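Local coordinates for protein beta 1-3 glucanase (Clostridium beijerinckii NCIMB 8052, PDB 5H4E) that probably hydrolyses beta-1,3-glucans, as expected of a glycoside hydrolase family 64 beta-1,3-glucanase domain, at residues 139-152 / 359-371. Sequence-based numbering, arbitrary orientation.
Sequences AEMAWTNDGLWINT and STLHVADPKYAII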
loop_
_atom_site.group_PDB
_atom_site.type_symbol
_atom_site.label_atom_id
_atom_site.label_comp_id
_atom_site.label_asym_id
_atom_site.label_seq_id
_atom_site.Cartn_x
_atom_site.Cartn_y
_atom_site.Cartn_z
ATOM N N ALA A 139 -7.211 -0.174 -4.872
ATOM C CA ALA A 139 -7.664 -0.140 -3.481
ATOM C C ALA A 139 -7.335 -1.482 -2.846
ATOM O O ALA A 139 -7.444 -2.530 -3.502
ATOM C CB ALA A 139 -9.160 0.142 -3.410
ATOM N N GLU A 140 -6.902 -1.471 -1.587
ATOM C CA GLU A 140 -6.654 -2.724 -0.864
ATOM C C GLU A 140 -7.794 -2.963 0.119
ATOM O O GLU A 140 -8.286 -2.019 0.721
ATOM C CB GLU A 140 -5.306 -2.669 -0.136
ATOM C CG GLU A 140 -4.139 -2.510 -1.114
ATOM C CD GLU A 140 -2.795 -2.335 -0.442
ATOM O OE1 GLU A 140 -2.743 -1.793 0.678
ATOM O OE2 GLU A 140 -1.783 -2.717 -1.063
ATOM N N MET A 141 -8.239 -4.209 0.270
ATOM C CA MET A 141 -9.336 -4.451 1.211
ATOM C C MET A 141 -9.385 -5.880 1.709
ATOM O O MET A 141 -8.869 -6.798 1.072
ATOM C CB MET A 141 -10.680 -4.094 0.579
ATOM C CG MET A 141 -11.252 -5.176 -0.282
ATOM S SD MET A 141 -11.995 -4.432 -1.733
ATOM C CE MET A 141 -10.482 -4.079 -2.601
ATOM N N ALA A 142 -9.983 -6.048 2.882
ATOM C CA ALA A 142 -10.279 -7.378 3.402
ATOM C C ALA A 142 -11.543 -7.279 4.237
ATOM O O ALA A 142 -11.739 -6.308 4.970
ATOM C CB ALA A 142 -9.127 -7.917 4.219
ATOM N N TRP A 143 -12.411 -8.270 4.096
ATOM C CA TRP A 143 -13.630 -8.316 4.873
ATOM C C TRP A 143 -13.612 -9.644 5.604
ATOM O O TRP A 143 -13.707 -10.703 4.981
ATOM C CB TRP A 143 -14.855 -8.173 3.976
ATOM C CG TRP A 143 -16.164 -8.122 4.707
ATOM C CD1 TRP A 143 -16.370 -7.881 6.040
ATOM C CD2 TRP A 143 -17.452 -8.332 4.132
ATOM N NE1 TRP A 143 -17.719 -7.930 6.327
ATOM C CE2 TRP A 143 -18.403 -8.208 5.169
ATOM C CE3 TRP A 143 -17.895 -8.623 2.838
ATOM C CZ2 TRP A 143 -19.769 -8.348 4.943
ATOM C CZ3 TRP A 143 -19.245 -8.769 2.619
ATOM C CH2 TRP A 143 -20.169 -8.636 3.666
ATOM N N THR A 144 -13.452 -9.579 6.921
ATOM C CA THR A 144 -13.279 -10.778 7.728
ATOM C C THR A 144 -14.330 -10.857 8.814
ATOM O O THR A 144 -15.272 -10.063 8.837
ATOM C CB THR A 144 -11.897 -10.806 8.380
ATOM O OG1 THR A 144 -11.813 -9.739 9.333
ATOM C CG2 THR A 144 -10.806 -10.621 7.323
ATOM N N ASN A 145 -14.147 -11.801 9.729
ATOM C CA ASN A 145 -15.030 -11.941 10.880
ATOM C C ASN A 145 -15.078 -10.679 11.752
ATOM O O ASN A 145 -16.021 -10.468 12.516
ATOM C CB ASN A 145 -14.586 -13.135 11.728
ATOM C CG ASN A 145 -15.475 -13.354 12.931
ATOM O OD1 ASN A 145 -16.706 -13.346 12.813
ATOM N ND2 ASN A 145 -14.860 -13.541 14.105
ATOM N N ASP A 146 -14.059 -9.837 11.616
ATOM C CA ASP A 146 -13.908 -8.657 12.456
ATOM C C ASP A 146 -14.251 -7.343 11.752
ATOM O O ASP A 146 -14.021 -6.267 12.302
ATOM C CB ASP A 146 -12.482 -8.600 12.995
ATOM C CG ASP A 146 -12.127 -9.830 13.806
ATOM O OD1 ASP A 146 -13.027 -10.351 14.506
ATOM O OD2 ASP A 146 -10.960 -10.277 13.745
ATOM N N GLY A 147 -14.815 -7.429 10.550
ATOM C CA GLY A 147 -15.232 -6.239 9.827
ATOM C C GLY A 147 -14.463 -6.056 8.530
ATOM O O GLY A 147 -13.741 -6.950 8.089
ATOM N N LEU A 148 -14.605 -4.883 7.931
ATOM C CA LEU A 148 -13.991 -4.596 6.639
ATOM C C LEU A 148 -12.936 -3.509 6.794
ATOM O O LEU A 148 -13.161 -2.522 7.489
ATOM C CB LEU A 148 -15.061 -4.174 5.630
ATOM C CG LEU A 148 -14.693 -3.870 4.175
ATOM C CD1 LEU A 148 -15.919 -4.128 3.319
ATOM C CD2 LEU A 148 -14.251 -2.437 4.027
ATOM N N TRP A 149 -11.789 -3.705 6.144
ATOM C CA TRP A 149 -10.742 -2.689 6.047
ATOM C C TRP A 149 -10.590 -2.356 4.583
ATOM O O TRP A 149 -10.556 -3.260 3.766
ATOM C CB TRP A 149 -9.392 -3.191 6.575
ATOM C CG TRP A 149 -9.277 -3.333 8.055
ATOM C CD1 TRP A 149 -8.564 -2.525 8.911
ATOM C CD2 TRP A 149 -9.864 -4.354 8.866
ATOM N NE1 TRP A 149 -8.685 -2.982 10.198
ATOM C CE2 TRP A 149 -9.480 -4.100 10.202
ATOM C CE3 TRP A 149 -10.686 -5.453 8.597
ATOM C CZ2 TRP A 149 -9.884 -4.911 11.263
ATOM C CZ3 TRP A 149 -11.095 -6.256 9.658
ATOM C CH2 TRP A 149 -10.688 -5.979 10.974
ATOM N N ILE A 150 -10.504 -1.081 4.237
ATOM C CA ILE A 150 -10.271 -0.733 2.846
ATOM C C ILE A 150 -9.405 0.519 2.819
ATOM O O ILE A 150 -9.524 1.376 3.700
ATOM C CB ILE A 150 -11.610 -0.546 2.073
ATOM C CG1 ILE A 150 -11.348 -0.198 0.606
ATOM C CG2 ILE A 150 -12.512 0.506 2.755
ATOM C CD1 ILE A 150 -12.566 -0.366 -0.285
ATOM N N ASN A 151 -8.477 0.602 1.866
ATOM C CA ASN A 151 -7.594 1.771 1.823
ATOM C C ASN A 151 -7.049 2.067 0.429
ATOM O O ASN A 151 -6.875 1.155 -0.391
ATOM C CB ASN A 151 -6.409 1.602 2.803
ATOM C CG ASN A 151 -5.565 0.367 2.504
ATOM O OD1 ASN A 151 -5.871 -0.727 2.969
ATOM N ND2 ASN A 151 -4.494 0.540 1.721
ATOM N N THR A 152 -6.809 3.352 0.173
ATOM C CA THR A 152 -5.924 3.761 -0.915
ATOM C C THR A 152 -4.492 3.481 -0.486
ATOM O O THR A 152 -4.212 3.318 0.710
ATOM C CB THR A 152 -6.048 5.253 -1.245
ATOM O OG1 THR A 152 -5.554 6.040 -0.149
ATOM C CG2 THR A 152 -7.487 5.641 -1.537
ATOM N N SER A 359 -4.378 5.687 5.440
ATOM C CA SER A 359 -5.667 5.920 4.809
ATOM C C SER A 359 -6.652 4.787 5.091
ATOM O O SER A 359 -7.681 4.670 4.418
ATOM C CB SER A 359 -5.464 6.065 3.300
ATOM O OG SER A 359 -4.763 4.924 2.821
ATOM N N THR A 360 -6.337 3.936 6.065
ATOM C CA THR A 360 -7.195 2.782 6.322
ATOM C C THR A 360 -8.549 3.204 6.866
ATOM O O THR A 360 -8.625 3.905 7.869
ATOM C CB THR A 360 -6.568 1.783 7.318
ATOM O OG1 THR A 360 -5.421 1.165 6.722
ATOM C CG2 THR A 360 -7.593 0.680 7.671
ATOM N N LEU A 361 -9.598 2.778 6.175
ATOM C CA LEU A 361 -10.977 2.873 6.652
ATOM C C LEU A 361 -11.387 1.516 7.206
ATOM O O LEU A 361 -11.031 0.481 6.643
ATOM C CB LEU A 361 -11.926 3.290 5.518
ATOM C CG LEU A 361 -11.648 4.642 4.853
ATOM C CD1 LEU A 361 -12.014 4.594 3.381
ATOM C CD2 LEU A 361 -12.435 5.726 5.543
ATOM N N HIS A 362 -12.140 1.513 8.303
ATOM C CA HIS A 362 -12.535 0.260 8.935
ATOM C C HIS A 362 -13.861 0.392 9.667
ATOM O O HIS A 362 -14.092 1.384 10.363
ATOM C CB HIS A 362 -11.454 -0.203 9.910
ATOM C CG HIS A 362 -11.915 -1.247 10.877
ATOM N ND1 HIS A 362 -12.306 -2.510 10.483
ATOM C CD2 HIS A 362 -12.030 -1.220 12.226
ATOM C CE1 HIS A 362 -12.651 -3.213 11.547
ATOM N NE2 HIS A 362 -12.491 -2.454 12.617
ATOM N N VAL A 363 -14.725 -0.609 9.508
ATOM C CA VAL A 363 -15.952 -0.684 10.298
ATOM C C VAL A 363 -16.442 -2.131 10.383
ATOM O O VAL A 363 -16.254 -2.934 9.460
ATOM C CB VAL A 363 -17.076 0.212 9.719
ATOM C CG1 VAL A 363 -17.655 -0.405 8.460
ATOM C CG2 VAL A 363 -18.176 0.447 10.770
ATOM N N ALA A 364 -17.064 -2.461 11.508
ATOM C CA ALA A 364 -17.501 -3.828 11.768
ATOM C C ALA A 364 -18.587 -4.253 10.795
ATOM O O ALA A 364 -18.659 -5.417 10.391
ATOM C CB ALA A 364 -18.013 -3.955 13.203
ATOM N N ASP A 365 -19.450 -3.301 10.452
ATOM C CA ASP A 365 -20.679 -3.588 9.717
ATOM C C ASP A 365 -20.792 -2.769 8.432
ATOM O O ASP A 365 -21.629 -1.890 8.322
ATOM C CB ASP A 365 -21.901 -3.335 10.618
ATOM C CG ASP A 365 -21.969 -1.892 11.145
ATOM O OD1 ASP A 365 -20.912 -1.216 11.242
ATOM O OD2 ASP A 365 -23.093 -1.437 11.468
ATOM N N PRO A 366 -19.946 -3.074 7.443
ATOM C CA PRO A 366 -19.881 -2.278 6.215
ATOM C C PRO A 366 -21.142 -2.405 5.367
ATOM O O PRO A 366 -21.718 -3.493 5.288
ATOM C CB PRO A 366 -18.671 -2.877 5.486
ATOM C CG PRO A 366 -18.634 -4.289 5.953
ATOM C CD PRO A 366 -19.058 -4.246 7.389
ATOM N N LYS A 367 -21.554 -1.297 4.751
ATOM C CA LYS A 367 -22.684 -1.265 3.822
ATOM C C LYS A 367 -22.185 -1.113 2.392
ATOM O O LYS A 367 -22.446 -1.960 1.531
ATOM C CB LYS A 367 -23.624 -0.114 4.173
ATOM C CG LYS A 367 -24.947 -0.111 3.434
ATOM C CD LYS A 367 -25.761 1.094 3.879
ATOM C CE LYS A 367 -27.149 1.103 3.277
ATOM N NZ LYS A 367 -28.041 2.026 4.047
ATOM N N TYR A 368 -21.453 -0.033 2.138
ATOM C CA TYR A 368 -20.854 0.155 0.822
ATOM C C TYR A 368 -19.678 1.119 0.894
ATOM O O TYR A 368 -19.512 1.836 1.888
ATOM C CB TYR A 368 -21.898 0.663 -0.193
ATOM C CG TYR A 368 -22.417 2.062 0.086
ATOM C CD1 TYR A 368 -23.591 2.257 0.813
ATOM C CD2 TYR A 368 -21.749 3.186 -0.394
ATOM C CE1 TYR A 368 -24.072 3.525 1.067
ATOM C CE2 TYR A 368 -22.224 4.468 -0.132
ATOM C CZ TYR A 368 -23.388 4.623 0.596
ATOM O OH TYR A 368 -23.870 5.886 0.855
ATOM N N ALA A 369 -18.876 1.137 -0.174
ATOM C CA ALA A 369 -17.835 2.153 -0.332
ATOM C C ALA A 369 -17.921 2.791 -1.706
ATOM O O ALA A 369 -18.314 2.147 -2.680
ATOM C CB ALA A 369 -16.426 1.556 -0.103
ATOM N N ILE A 370 -17.590 4.077 -1.772
ATOM C CA ILE A 370 -17.448 4.765 -3.050
ATOM C C ILE A 370 -15.968 4.936 -3.370
ATOM O O ILE A 370 -15.218 5.480 -2.555
ATOM C CB ILE A 370 -18.092 6.172 -3.057
ATOM C CG1 ILE A 370 -19.571 6.141 -2.639
ATOM C CG2 ILE A 370 -17.876 6.836 -4.416
ATOM C CD1 ILE A 370 -20.452 5.365 -3.555
ATOM N N ILE A 371 -15.540 4.489 -4.545
ATOM C CA ILE A 371 -14.155 4.708 -4.932
ATOM C C ILE A 371 -14.118 5.812 -5.975
ATOM O O ILE A 371 -14.519 5.640 -7.127
ATOM C CB ILE A 371 -13.504 3.422 -5.421
ATOM C CG1 ILE A 371 -13.684 2.354 -4.329
ATOM C CG2 ILE A 371 -12.014 3.643 -5.697
ATOM C CD1 ILE A 371 -13.294 0.967 -4.747
HETATM O O HOH W 1 -18.926 -7.760 8.875
HETATM O O HOH W 2 -8.528 5.097 1.720
#
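Leu148 and Ile150 each exchange two backbone hydrogen bonds with the neighbouring strand, Leu148 with Val363 and Ile150 with Leu361, the shortest being Leu361 N to Ile150 O at 2.8 Å. Strand 361-363 runs antiparallel to 147-151 (axes 4.8 Å apart at closest approach, at 170°), the second arm of a beta hairpin closed by a type I turn from Thr144 to Gly147. Trp149 and His362 form the non-hydrogen-bonded pair between them and lie side by side on the same sheet face. Their rings make an offset stack, the Trp149 six-membered ring and the imidazole having centroids 4.0 Å apart and planes at 21°. His362, its CG anti to N (chi1 164°), donates a hydrogen bond from ND1 to Leu148 O (3.1 Å); the donor sits above the carbonyl plane, while Val363 N uses the same oxygen within that plane. On the other face Pro366 CG packs against Leu148 CB at 3.6 Å and over the Trp143 indole, and Ile150 CD1 approaches Ala369 CB. At the Thr152 end Ser359 OG (2.7 Å) and Asn151 ND2 both donate hydrogen bonds to Thr152 O, from opposite faces of its carbonyl plane. At Ala364-Asp365 the chain crosses from this antiparallel sheet into strand 366-374 of a separate mixed sheet, which packs across the hairpin face carrying Leu148 and Ile150. The ND1 bond and the stack together restrain the His362 ring's rotation.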